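Local structure of probable chitinase A (Chromobacterium violaceum, 4TX8) at residues 254-258 / 259-263; 338-342 / 343-347; 276-279 / 280-284; 359-362 / 363-367; 224-227 / 228-231. The protein probably hydrolyses chitin as an endochitinase of glycoside hydrolase family 18, with an attached carbohydrate-binding module. All blocks are in the same frame, centred on the assembly; numbering follows the deposited sequence.

Contact 1: 254-258 / 259-263; sequences MAPEH and PYVQG. With CA (calcium ion), chain D.
The first torsion of His258 (chi1 71°) sets CG between the backbone N and the carbonyl carbon, folding the imidazole back over the next residue, and CD of Pro259 lies on one ring face in a CH-pi contact, 3.5 Å from the ring centroid of His258. Proline suits this place: its ring holds CD over the imidazole, and its nitrogen has no N-H to satisfy at the turn's start. The far side of the imidazole reaches Gly297 O through NE2. Glu257 has CG beside its own N (chi1 -54°) and an extended chain beyond, which carries the carboxylate to water 1, itself a calcium ligand. OE2 of Glu257 accepts from water 1 at 2.9 Å, while OE1 is held by Asn296. The turn is closed by Tyr260 N to Glu257 O at 2.9 Å. His258 O takes two donors from opposite faces of its carbonyl plane, Val261 N and Gly263 N, each at 3.0 Å. Under the turn, Pro256 CG presses on Val261 CG2 at 3.5 Å, tight for two carbons, and Val261 continues onto Leu276 and Ile279. Gln262 OE1 stays buried with no polar partner, 3.6 Å from His258 CB, although NE2 of Gln262 bonds to Gly319 O. Calcium is bound by Ala255 O at 2.4 Å and by water 1, with Asp218 and Glu220 completing the protein ligands. This is a short 3-10 turn behind a barrel strand's C-terminal end, beside a metal site at the mouth of a family 18 TIM barrel, whose DxxDxDxE motif supplies those two acids.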
loop_
_atom_site.group_PDB
_atom_site.type_symbol
_atom_site.label_atom_id
_atom_site.label_comp_id
_atom_site.label_asym_id
_atom_site.label_seq_id
_atom_site.Cartn_x
_atom_site.Cartn_y
_atom_site.Cartn_z
ATOM N N MET A 254 -4.379 -4.405 5.814
ATOM C CA MET A 254 -4.093 -5.599 5.033
ATOM C C MET A 254 -3.994 -5.233 3.566
ATOM O O MET A 254 -4.786 -4.434 3.065
ATOM C CB MET A 254 -5.178 -6.657 5.223
ATOM C CG MET A 254 -5.451 -7.040 6.664
ATOM S SD MET A 254 -6.896 -8.111 6.758
ATOM C CE MET A 254 -6.986 -8.388 8.535
ATOM N N ALA A 255 -3.032 -5.828 2.871
ATOM C CA ALA A 255 -2.892 -5.586 1.441
ATOM C C ALA A 255 -2.783 -6.881 0.642
ATOM O O ALA A 255 -1.797 -7.091 -0.056
ATOM C CB ALA A 255 -1.679 -4.703 1.176
ATOM N N PRO A 256 -3.803 -7.748 0.723
ATOM C CA PRO A 256 -3.711 -8.994 -0.040
ATOM C C PRO A 256 -4.067 -8.798 -1.513
ATOM O O PRO A 256 -4.822 -7.889 -1.851
ATOM C CB PRO A 256 -4.728 -9.900 0.654
ATOM C CG PRO A 256 -5.742 -8.964 1.194
ATOM C CD PRO A 256 -5.070 -7.652 1.469
ATOM N N GLU A 257 -3.508 -9.641 -2.374
ATOM C CA GLU A 257 -3.843 -9.637 -3.791
ATOM C C GLU A 257 -5.251 -10.189 -3.970
ATOM O O GLU A 257 -5.678 -11.050 -3.199
ATOM C CB GLU A 257 -2.817 -10.454 -4.574
ATOM C CG GLU A 257 -1.391 -9.999 -4.305
ATOM C CD GLU A 257 -0.343 -10.892 -4.937
ATOM O OE1 GLU A 257 -0.511 -11.281 -6.111
ATOM O OE2 GLU A 257 0.654 -11.203 -4.252
ATOM N N HIS A 258 -5.974 -9.708 -4.978
ATOM C CA HIS A 258 -7.405 -10.006 -5.046
ATOM C C HIS A 258 -7.781 -11.496 -5.198
ATOM O O HIS A 258 -8.871 -11.876 -4.772
ATOM C CB HIS A 258 -8.083 -9.162 -6.148
ATOM C CG HIS A 258 -7.747 -9.552 -7.554
ATOM N ND1 HIS A 258 -8.177 -10.729 -8.129
ATOM C CD2 HIS A 258 -7.084 -8.882 -8.528
ATOM C CE1 HIS A 258 -7.762 -10.784 -9.382
ATOM N NE2 HIS A 258 -7.096 -9.675 -9.649
ATOM N N PRO A 259 -6.894 -12.349 -5.762
ATOM C CA PRO A 259 -7.289 -13.766 -5.706
ATOM C C PRO A 259 -7.483 -14.303 -4.283
ATOM O O PRO A 259 -8.295 -15.210 -4.085
ATOM C CB PRO A 259 -6.118 -14.481 -6.387
ATOM C CG PRO A 259 -5.567 -13.475 -7.326
ATOM C CD PRO A 259 -5.704 -12.157 -6.617
ATOM N N TYR A 260 -6.760 -13.748 -3.314
ATOM C CA TYR A 260 -6.869 -14.193 -1.925
ATOM C C TYR A 260 -8.163 -13.731 -1.263
ATOM O O TYR A 260 -8.541 -14.241 -0.207
ATOM C CB TYR A 260 -5.681 -13.690 -1.101
ATOM C CG TYR A 260 -4.353 -14.314 -1.461
ATOM C CD1 TYR A 260 -3.620 -13.858 -2.550
ATOM C CD2 TYR A 260 -3.825 -15.351 -0.703
ATOM C CE1 TYR A 260 -2.397 -14.425 -2.877
ATOM C CE2 TYR A 260 -2.608 -15.921 -1.020
ATOM C CZ TYR A 260 -1.899 -15.456 -2.108
ATOM O OH TYR A 260 -0.689 -16.025 -2.425
ATOM N N VAL A 261 -8.833 -12.756 -1.873
ATOM C CA VAL A 261 -10.031 -12.175 -1.276
ATOM C C VAL A 261 -11.251 -12.366 -2.181
ATOM O O VAL A 261 -11.989 -13.339 -2.027
ATOM C CB VAL A 261 -9.826 -10.677 -0.969
ATOM C CG1 VAL A 261 -11.023 -10.108 -0.218
ATOM C CG2 VAL A 261 -8.564 -10.492 -0.144
ATOM N N GLN A 262 -11.452 -11.454 -3.130
ATOM C CA GLN A 262 -12.625 -11.518 -3.998
ATOM C C GLN A 262 -12.614 -12.764 -4.881
ATOM O O GLN A 262 -13.661 -13.189 -5.372
ATOM C CB GLN A 262 -12.725 -10.259 -4.863
ATOM C CG GLN A 262 -13.014 -8.981 -4.073
ATOM C CD GLN A 262 -11.751 -8.214 -3.714
ATOM O OE1 GLN A 262 -10.654 -8.773 -3.718
ATOM N NE2 GLN A 262 -11.901 -6.925 -3.415
ATOM N N GLY A 263 -11.437 -13.355 -5.069
ATOM C CA GLY A 263 -11.319 -14.607 -5.798
ATOM C C GLY A 263 -12.183 -15.709 -5.204
ATOM O O GLY A 263 -12.624 -16.613 -5.912
HETATM CA CA CA D . -0.047 -8.662 -0.585
HETATM O O HOH W 1 1.753 -9.441 -2.209
#

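Contact 2: 338-342 / 343-347; sequences KGLRP and DQVAF
Arg341 grips Asp343 side-on, with one nitrogen for each carboxylate oxygen: NE meets OD2 of Asp343 at 2.8 Å, in the guanidinium plane, and NH2 meets OD1 of Asp343 at 2.9 Å. Both oxygens use their syn lone pairs, and the two planar groups are nearly coplanar. Over one guanidinium face lies the side-chain amide of Gln344, its plane only 8° from that of Arg341, so the arginine is bounded by a carboxylate at the edge and an amide on a face. Glutamine is long enough to do this while its OE1 turns back to accept Arg341 N at 3.1 Å, in the amide plane and on a lone pair. At its other end NE2 donates to the carbonyls of Arg283 and Leu286; with OE1 also held, the amide has little freedom to rotate off the guanidinium face. Behind these groups the backbone turns tightly, with Gln344 N bonded to Arg341 O at 2.9 Å and Val345 N to Pro342 O at 3.1 Å; Pro342 has the phi that such a 3-10 turn requires. Leu340 CB packs on Val345 CG2 at 4.1 Å. The turn leads straight into strand 345-350, which pairs with strands 288-292 and 393-397, while Val345 faces helix 313-325.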
loop_
_atom_site.group_PDB
_atom_site.type_symbol
_atom_site.label_atom_id
_atom_site.label_comp_id
_atom_site.label_asym_id
_atom_site.label_seq_id
_atom_site.Cartn_x
_atom_site.Cartn_y
_atom_site.Cartn_z
ATOM N N LYS A 338 -19.199 -11.518 4.995
ATOM C CA LYS A 338 -19.979 -10.381 5.474
ATOM C C LYS A 338 -19.247 -9.076 5.190
ATOM O O LYS A 338 -18.056 -8.948 5.478
ATOM C CB LYS A 338 -20.268 -10.515 6.969
ATOM C CG LYS A 338 -21.062 -11.760 7.320
ATOM C CD LYS A 338 -22.415 -11.746 6.630
ATOM C CE LYS A 338 -22.891 -13.150 6.303
ATOM N NZ LYS A 338 -24.210 -13.121 5.611
ATOM N N GLY A 339 -19.967 -8.114 4.624
ATOM C CA GLY A 339 -19.380 -6.855 4.207
ATOM C C GLY A 339 -18.746 -6.049 5.324
ATOM O O GLY A 339 -19.103 -6.193 6.493
ATOM N N LEU A 340 -17.793 -5.200 4.952
ATOM C CA LEU A 340 -17.126 -4.307 5.891
ATOM C C LEU A 340 -17.706 -2.903 5.794
ATOM O O LEU A 340 -18.422 -2.587 4.847
ATOM C CB LEU A 340 -15.621 -4.263 5.614
ATOM C CG LEU A 340 -14.844 -5.572 5.743
ATOM C CD1 LEU A 340 -13.502 -5.465 5.029
ATOM C CD2 LEU A 340 -14.649 -5.920 7.209
ATOM N N ARG A 341 -17.386 -2.057 6.768
ATOM C CA ARG A 341 -17.740 -0.647 6.681
ATOM C C ARG A 341 -16.931 0.013 5.572
ATOM O O ARG A 341 -15.786 -0.367 5.331
ATOM C CB ARG A 341 -17.484 0.069 8.006
ATOM C CG ARG A 341 -18.273 -0.468 9.188
ATOM C CD ARG A 341 -18.100 0.453 10.384
ATOM N NE ARG A 341 -16.702 0.833 10.549
ATOM C CZ ARG A 341 -15.832 0.163 11.295
ATOM N NH1 ARG A 341 -16.223 -0.916 11.960
ATOM N NH2 ARG A 341 -14.576 0.574 11.380
ATOM N N PRO A 342 -17.525 1.004 4.888
ATOM C CA PRO A 342 -16.794 1.755 3.861
ATOM C C PRO A 342 -15.495 2.371 4.381
ATOM O O PRO A 342 -14.525 2.445 3.627
ATOM C CB PRO A 342 -17.788 2.843 3.454
ATOM C CG PRO A 342 -19.131 2.228 3.716
ATOM C CD PRO A 342 -18.948 1.383 4.946
ATOM N N ASP A 343 -15.462 2.785 5.647
ATOM C CA ASP A 343 -14.253 3.393 6.202
ATOM C C ASP A 343 -13.132 2.371 6.395
ATOM O O ASP A 343 -12.006 2.739 6.730
ATOM C CB ASP A 343 -14.554 4.095 7.533
ATOM C CG ASP A 343 -15.018 3.135 8.620
ATOM O OD1 ASP A 343 -14.171 2.418 9.195
ATOM O OD2 ASP A 343 -16.230 3.116 8.917
ATOM N N GLN A 344 -13.441 1.094 6.181
ATOM C CA GLN A 344 -12.457 0.021 6.318
ATOM C C GLN A 344 -11.920 -0.445 4.972
ATOM O O GLN A 344 -11.124 -1.383 4.905
ATOM C CB GLN A 344 -13.059 -1.181 7.042
ATOM C CG GLN A 344 -13.365 -0.970 8.508
ATOM C CD GLN A 344 -14.002 -2.198 9.124
ATOM O OE1 GLN A 344 -15.142 -2.539 8.813
ATOM N NE2 GLN A 344 -13.259 -2.882 9.988
ATOM N N VAL A 345 -12.370 0.192 3.897
ATOM C CA VAL A 345 -12.045 -0.291 2.562
ATOM C C VAL A 345 -11.397 0.784 1.693
ATOM O O VAL A 345 -11.871 1.920 1.617
ATOM C CB VAL A 345 -13.305 -0.832 1.848
ATOM C CG1 VAL A 345 -12.950 -1.388 0.475
ATOM C CG2 VAL A 345 -13.978 -1.908 2.697
ATOM N N ALA A 346 -10.299 0.406 1.049
ATOM C CA ALA A 346 -9.623 1.249 0.076
ATOM C C ALA A 346 -9.179 0.356 -1.077
ATOM O O ALA A 346 -9.273 -0.867 -0.975
ATOM C CB ALA A 346 -8.438 1.963 0.711
ATOM N N PHE A 347 -8.713 0.939 -2.177
ATOM C CA PHE A 347 -8.181 0.103 -3.249
ATOM C C PHE A 347 -6.710 0.399 -3.542
ATOM O O PHE A 347 -6.271 1.549 -3.505
ATOM C CB PHE A 347 -9.030 0.227 -4.525
ATOM C CG PHE A 347 -9.225 1.635 -5.029
ATOM C CD1 PHE A 347 -8.238 2.273 -5.768
ATOM C CD2 PHE A 347 -10.430 2.292 -4.827
ATOM C CE1 PHE A 347 -8.431 3.555 -6.258
ATOM C CE2 PHE A 347 -10.632 3.575 -5.316
ATOM C CZ PHE A 347 -9.631 4.208 -6.031
#

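Contact 3: 276-279 / 280-284; sequences LPII and DGLRD
The guanidinium of Arg283 is met at its edge, close to its plane, by one carboxylate oxygen of Asp280. That single oxygen receives both nitrogens: Arg283 NE reaches Asp280 OD1 at 3.0 Å along the anti lone pair, while Arg283 NH2 reaches the same OD1 at 3.2 Å, on the anti side but 24° out of the carboxylate plane. The result is a forked, side-on salt bridge. Arg283 gets there by bending at chi3 (55°), with its CB 3.5 Å from Ile279 O, and Phe337 packs against its side chain. On the other partner, a chi1 of -178° swings the Asp280 carboxylate away from its own N and out to Arg283, while Asp280 CB rests 3.4 Å from Leu276 O.

Behind the ion pair runs the last part of helix 276-281. Asp280 N bonds to Leu276 O and Gly281 N to Pro277 O, both at 2.9 Å. Leu282 N then bonds to Ile279 O at 3.2 Å, and only weakly to Ile278 O, as the backbone leaves helical angles. On the inner face Ile278 CG2 meets Leu282 CD1 at 4.2 Å; branched and apolar residues suit this side, where Leu282 also meets strand 251-254 and helix 230-246. Lys240 NZ on Gly281 O may offset the partial negative charge of the helix end, while Arg283, through NH2 to Lys338 O, ties that end to the neighbouring loop and Asp280 probably balances its charge.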
loop_
_atom_site.group_PDB
_atom_site.type_symbol
_atom_site.label_atom_id
_atom_site.label_comp_id
_atom_site.label_asym_id
_atom_site.label_seq_id
_atom_site.Cartn_x
_atom_site.Cartn_y
_atom_site.Cartn_z
ATOM N N LEU A 276 -10.055 -14.708 3.371
ATOM C CA LEU A 276 -11.366 -14.287 3.868
ATOM C C LEU A 276 -11.605 -14.582 5.363
ATOM O O LEU A 276 -12.147 -13.733 6.069
ATOM C CB LEU A 276 -12.478 -14.916 3.019
ATOM C CG LEU A 276 -12.511 -14.485 1.546
ATOM C CD1 LEU A 276 -13.510 -15.315 0.754
ATOM C CD2 LEU A 276 -12.826 -13.001 1.406
ATOM N N PRO A 277 -11.209 -15.771 5.860
ATOM C CA PRO A 277 -11.403 -15.928 7.308
ATOM C C PRO A 277 -10.450 -15.071 8.147
ATOM O O PRO A 277 -10.751 -14.789 9.305
ATOM C CB PRO A 277 -11.149 -17.424 7.543
ATOM C CG PRO A 277 -10.387 -17.885 6.359
ATOM C CD PRO A 277 -10.831 -17.042 5.214
ATOM N N ILE A 278 -9.325 -14.652 7.573
ATOM C CA ILE A 278 -8.412 -13.749 8.269
ATOM C C ILE A 278 -9.061 -12.375 8.439
ATOM O O ILE A 278 -9.045 -11.797 9.528
ATOM C CB ILE A 278 -7.070 -13.603 7.521
ATOM C CG1 ILE A 278 -6.356 -14.955 7.443
ATOM C CG2 ILE A 278 -6.183 -12.567 8.201
ATOM C CD1 ILE A 278 -5.093 -14.937 6.602
ATOM N N ILE A 279 -9.636 -11.865 7.354
ATOM C CA ILE A 279 -10.397 -10.622 7.389
ATOM C C ILE A 279 -11.566 -10.723 8.362
ATOM O O ILE A 279 -11.796 -9.824 9.172
ATOM C CB ILE A 279 -10.947 -10.256 5.996
ATOM C CG1 ILE A 279 -9.805 -10.090 4.993
ATOM C CG2 ILE A 279 -11.793 -8.992 6.069
ATOM C CD1 ILE A 279 -10.266 -10.062 3.548
ATOM N N ASP A 280 -12.303 -11.827 8.277
ATOM C CA ASP A 280 -13.490 -12.016 9.101
ATOM C C ASP A 280 -13.128 -12.056 10.582
ATOM O O ASP A 280 -13.789 -11.428 11.407
ATOM C CB ASP A 280 -14.224 -13.298 8.700
ATOM C CG ASP A 280 -15.495 -13.514 9.497
ATOM O OD1 ASP A 280 -16.260 -12.542 9.681
ATOM O OD2 ASP A 280 -15.725 -14.656 9.949
ATOM N N GLY A 281 -12.066 -12.785 10.911
ATOM C CA GLY A 281 -11.615 -12.901 12.286
ATOM C C GLY A 281 -11.100 -11.604 12.885
ATOM O O GLY A 281 -11.125 -11.429 14.098
ATOM N N LEU A 282 -10.633 -10.690 12.038
ATOM C CA LEU A 282 -10.050 -9.437 12.515
ATOM C C LEU A 282 -10.876 -8.205 12.152
ATOM O O LEU A 282 -10.388 -7.080 12.265
ATOM C CB LEU A 282 -8.630 -9.274 11.960
ATOM C CG LEU A 282 -7.581 -10.253 12.490
ATOM C CD1 LEU A 282 -6.303 -10.169 11.673
ATOM C CD2 LEU A 282 -7.297 -9.979 13.961
ATOM N N ARG A 283 -12.120 -8.407 11.723
ATOM C CA ARG A 283 -12.917 -7.307 11.184
ATOM C C ARG A 283 -13.155 -6.187 12.201
ATOM O O ARG A 283 -13.240 -5.018 11.824
ATOM C CB ARG A 283 -14.261 -7.820 10.646
ATOM C CG ARG A 283 -15.222 -8.365 11.692
ATOM C CD ARG A 283 -16.593 -8.649 11.079
ATOM N NE ARG A 283 -16.513 -9.547 9.929
ATOM C CZ ARG A 283 -16.829 -9.204 8.681
ATOM N NH1 ARG A 283 -17.257 -7.978 8.413
ATOM N NH2 ARG A 283 -16.722 -10.090 7.699
ATOM N N ASP A 284 -13.243 -6.534 13.482
ATOM C CA ASP A 284 -13.444 -5.526 14.521
ATOM C C ASP A 284 -12.190 -4.682 14.725
ATOM O O ASP A 284 -12.257 -3.571 15.250
ATOM C CB ASP A 284 -13.848 -6.181 15.844
ATOM C CG ASP A 284 -15.219 -6.829 15.782
ATOM O OD1 ASP A 284 -16.082 -6.332 15.027
ATOM O OD2 ASP A 284 -15.433 -7.838 16.488
#

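Contact 4: 359-362 / 363-367; sequences GFVT and ADTVA
An N-cap opens helix 363-375: Thr362 sits immediately before the first turn, and its OG1 accepts Thr365 N at 3.1 Å. The hydroxyl is brought over that amide by a chi1 of 62°, which places it between the residue's own N and carbonyl carbon; a short, branched hydroxyl residue is well suited to the task. The helix's first backbone bond follows, Val366 N to Thr362 O at 3.2 Å. Water 2 links the two threonines in the reverse direction, accepting from Thr362 N at 3.1 Å and donating to Thr365 OG1 at 2.7 Å, so that the return arm of a capping box is replaced by a water bridge. A hydrophobic staple accompanies the cap: Val361, just ahead of Thr362, crosses Val366 at about a right angle, CG2 of Val361 lying 3.7 Å from CG2 of Val366. Beta-branched valines fill this place with little conformational freedom. Thr365 CG2 approaches Val361 CG1 on the same valine, at 4.1 Å. Toward the interior Val366 rests on Phe347 of strand 345-350 and Val413 of helix 410-417, while Thr365 OG1 is also hydrogen-bonded to a citrate, probably from the crystallisation liquor.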
loop_
_atom_site.group_PDB
_atom_site.type_symbol
_atom_site.label_atom_id
_atom_site.label_comp_id
_atom_site.label_asym_id
_atom_site.label_seq_id
_atom_site.Cartn_x
_atom_site.Cartn_y
_atom_site.Cartn_z
ATOM N N GLY A 359 -1.964 -3.744 -14.450
ATOM C CA GLY A 359 -2.947 -3.121 -13.582
ATOM C C GLY A 359 -2.716 -1.638 -13.375
ATOM O O GLY A 359 -3.245 -1.047 -12.436
ATOM N N PHE A 360 -1.929 -1.039 -14.264
ATOM C CA PHE A 360 -1.620 0.384 -14.198
ATOM C C PHE A 360 -2.865 1.233 -14.387
ATOM O O PHE A 360 -3.754 0.883 -15.159
ATOM C CB PHE A 360 -0.576 0.746 -15.256
ATOM C CG PHE A 360 0.575 -0.209 -15.314
ATOM C CD1 PHE A 360 1.509 -0.252 -14.289
ATOM C CD2 PHE A 360 0.722 -1.073 -16.388
ATOM C CE1 PHE A 360 2.573 -1.138 -14.339
ATOM C CE2 PHE A 360 1.782 -1.959 -16.446
ATOM C CZ PHE A 360 2.709 -1.991 -15.421
ATOM N N VAL A 361 -2.923 2.354 -13.678
ATOM C CA VAL A 361 -4.047 3.273 -13.793
ATOM C C VAL A 361 -3.560 4.710 -13.927
ATOM O O VAL A 361 -2.481 5.054 -13.455
ATOM C CB VAL A 361 -4.992 3.174 -12.572
ATOM C CG1 VAL A 361 -5.650 1.804 -12.508
ATOM C CG2 VAL A 361 -4.232 3.467 -11.288
ATOM N N THR A 362 -4.357 5.544 -14.582
ATOM C CA THR A 362 -4.102 6.978 -14.612
ATOM C C THR A 362 -4.700 7.620 -13.369
ATOM O O THR A 362 -5.553 7.028 -12.707
ATOM C CB THR A 362 -4.711 7.644 -15.852
ATOM O OG1 THR A 362 -6.133 7.468 -15.826
ATOM C CG2 THR A 362 -4.148 7.030 -17.126
ATOM N N ALA A 363 -4.258 8.834 -13.060
ATOM C CA ALA A 363 -4.830 9.589 -11.953
ATOM C C ALA A 363 -6.317 9.840 -12.191
ATOM O O ALA A 363 -7.109 9.865 -11.249
ATOM C CB ALA A 363 -4.092 10.900 -11.767
ATOM N N ASP A 364 -6.685 10.023 -13.457
ATOM C CA ASP A 364 -8.075 10.255 -13.838
ATOM C C ASP A 364 -8.947 9.049 -13.501
ATOM O O ASP A 364 -10.051 9.192 -12.976
ATOM C CB ASP A 364 -8.174 10.569 -15.333
ATOM C CG ASP A 364 -9.577 10.960 -15.758
ATOM O OD1 ASP A 364 -10.151 11.884 -15.145
ATOM O OD2 ASP A 364 -10.110 10.340 -16.701
ATOM N N THR A 365 -8.444 7.859 -13.814
ATOM C CA THR A 365 -9.141 6.613 -13.507
ATOM C C THR A 365 -9.396 6.485 -12.006
ATOM O O THR A 365 -10.497 6.123 -11.584
ATOM C CB THR A 365 -8.342 5.386 -13.992
ATOM O OG1 THR A 365 -8.431 5.291 -15.417
ATOM C CG2 THR A 365 -8.885 4.108 -13.369
ATOM N N VAL A 366 -8.374 6.786 -11.207
ATOM C CA VAL A 366 -8.508 6.753 -9.756
ATOM C C VAL A 366 -9.587 7.737 -9.306
ATOM O O VAL A 366 -10.466 7.383 -8.518
ATOM C CB VAL A 366 -7.176 7.083 -9.047
ATOM C CG1 VAL A 366 -7.390 7.264 -7.552
ATOM C CG2 VAL A 366 -6.143 5.990 -9.312
ATOM N N ALA A 367 -9.528 8.961 -9.824
ATOM C CA ALA A 367 -10.512 9.985 -9.477
ATOM C C ALA A 367 -11.932 9.530 -9.811
ATOM O O ALA A 367 -12.861 9.752 -9.032
ATOM C CB ALA A 367 -10.192 11.293 -10.189
HETATM O O HOH W 2 -6.324 3.930 -16.354
#

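Contact 5: 224-227 / 228-231; sequences GIVV and GAPV
From Val226 to Ala229 the backbone makes a type II beta turn, closed by Ala229 N to Val226 O at 3.1 Å. Gly228 holds the third position with a phi of 94°, where a CB would jam against the carbonyl of Val227, so glycine is the natural residue there. Gly224 also has positive phi, turning the chain as it enters the segment. Once reversed, the chain brings Ala229 CB to 3.8 Å from Val226 CG2, and the same methyl is 3.4 Å from Val226 O; a small side chain fits close under the turn. Further along, Val231 has chi1 at 54°, which directs CG1 back across to Gly224 O, 3.6 Å away, and to Ile225 CG1, at 4.3 Å. The branched, apolar residues Ile225 and Val231 meet on the buried side, where Ile225 goes on to touch Leu219 and Tyr275. Val227 touches Tyr268, and its backbone bonds to that of Gly270. The turn lies in the beta-alpha loop of the TIM barrel between strand 214-218 and helix 230-246, and Ile225 lies beside the calcium ligand Glu220.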
loop_
_atom_site.group_PDB
_atom_site.type_symbol
_atom_site.label_atom_id
_atom_site.label_comp_id
_atom_site.label_asym_id
_atom_site.label_seq_id
_atom_site.Cartn_x
_atom_site.Cartn_y
_atom_site.Cartn_z
ATOM N N GLY A 224 2.489 -19.015 2.753
ATOM C CA GLY A 224 1.679 -20.201 2.540
ATOM C C GLY A 224 0.252 -20.033 3.027
ATOM O O GLY A 224 -0.305 -20.913 3.687
ATOM N N ILE A 225 -0.343 -18.890 2.711
ATOM C CA ILE A 225 -1.719 -18.648 3.102
ATOM C C ILE A 225 -2.642 -19.325 2.097
ATOM O O ILE A 225 -2.944 -18.780 1.032
ATOM C CB ILE A 225 -2.018 -17.142 3.219
ATOM C CG1 ILE A 225 -1.164 -16.542 4.341
ATOM C CG2 ILE A 225 -3.498 -16.906 3.499
ATOM C CD1 ILE A 225 -1.468 -15.097 4.650
ATOM N N VAL A 226 -3.045 -20.545 2.440
ATOM C CA VAL A 226 -3.976 -21.321 1.641
ATOM C C VAL A 226 -5.118 -21.795 2.529
ATOM O O VAL A 226 -4.994 -21.805 3.756
ATOM C CB VAL A 226 -3.301 -22.540 0.975
ATOM C CG1 VAL A 226 -2.202 -22.092 0.019
ATOM C CG2 VAL A 226 -2.750 -23.487 2.028
ATOM N N VAL A 227 -6.227 -22.180 1.907
ATOM C CA VAL A 227 -7.391 -22.664 2.642
ATOM C C VAL A 227 -7.043 -23.879 3.498
ATOM O O VAL A 227 -6.527 -24.878 2.993
ATOM C CB VAL A 227 -8.545 -23.030 1.687
ATOM C CG1 VAL A 227 -9.680 -23.700 2.449
ATOM C CG2 VAL A 227 -9.044 -21.791 0.957
ATOM N N GLY A 228 -7.311 -23.778 4.796
ATOM C CA GLY A 228 -7.096 -24.888 5.706
ATOM C C GLY A 228 -5.750 -24.887 6.406
ATOM O O GLY A 228 -5.502 -25.715 7.282
ATOM N N ALA A 229 -4.875 -23.962 6.027
ATOM C CA ALA A 229 -3.546 -23.892 6.625
ATOM C C ALA A 229 -3.616 -23.317 8.036
ATOM O O ALA A 229 -4.400 -22.405 8.298
ATOM C CB ALA A 229 -2.614 -23.060 5.756
ATOM N N PRO A 230 -2.798 -23.860 8.953
ATOM C CA PRO A 230 -2.737 -23.393 10.343
ATOM C C PRO A 230 -2.458 -21.895 10.473
ATOM O O PRO A 230 -2.923 -21.275 11.428
ATOM C CB PRO A 230 -1.584 -24.210 10.930
ATOM C CG PRO A 230 -1.588 -25.466 10.138
ATOM C CD PRO A 230 -1.960 -25.052 8.739
ATOM N N VAL A 231 -1.721 -21.326 9.523
ATOM C CA VAL A 231 -1.358 -19.913 9.569
ATOM C C VAL A 231 -2.594 -19.009 9.554
ATOM O O VAL A 231 -2.593 -17.935 10.154
ATOM C CB VAL A 231 -0.418 -19.535 8.393
ATOM C CG1 VAL A 231 -1.029 -19.933 7.056
ATOM C CG2 VAL A 231 -0.074 -18.047 8.416
#

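Overall arrangement
Along the chain the contacts come in the order 5, 1, 3, 2, 4, each a local closure, in series and neither nested nor crossing. Contact 5 turns the loop into helix 230-246, contact 1 follows strand 251-254, contact 3 ends helix 276-281, contact 2 leads into strand 345-350, and contact 4 begins helix 363-375. The first three form one cluster: Ile225 meets Tyr260 by its carbonyl and Ile278 by its side chain, and Met254 packs on Leu282. Contact 2 joins that cluster through contact 3, and Phe347 carries packing on to contact 4. Contacts 4 and 5 are farthest apart, about 33 Å between centres, on the same barrel.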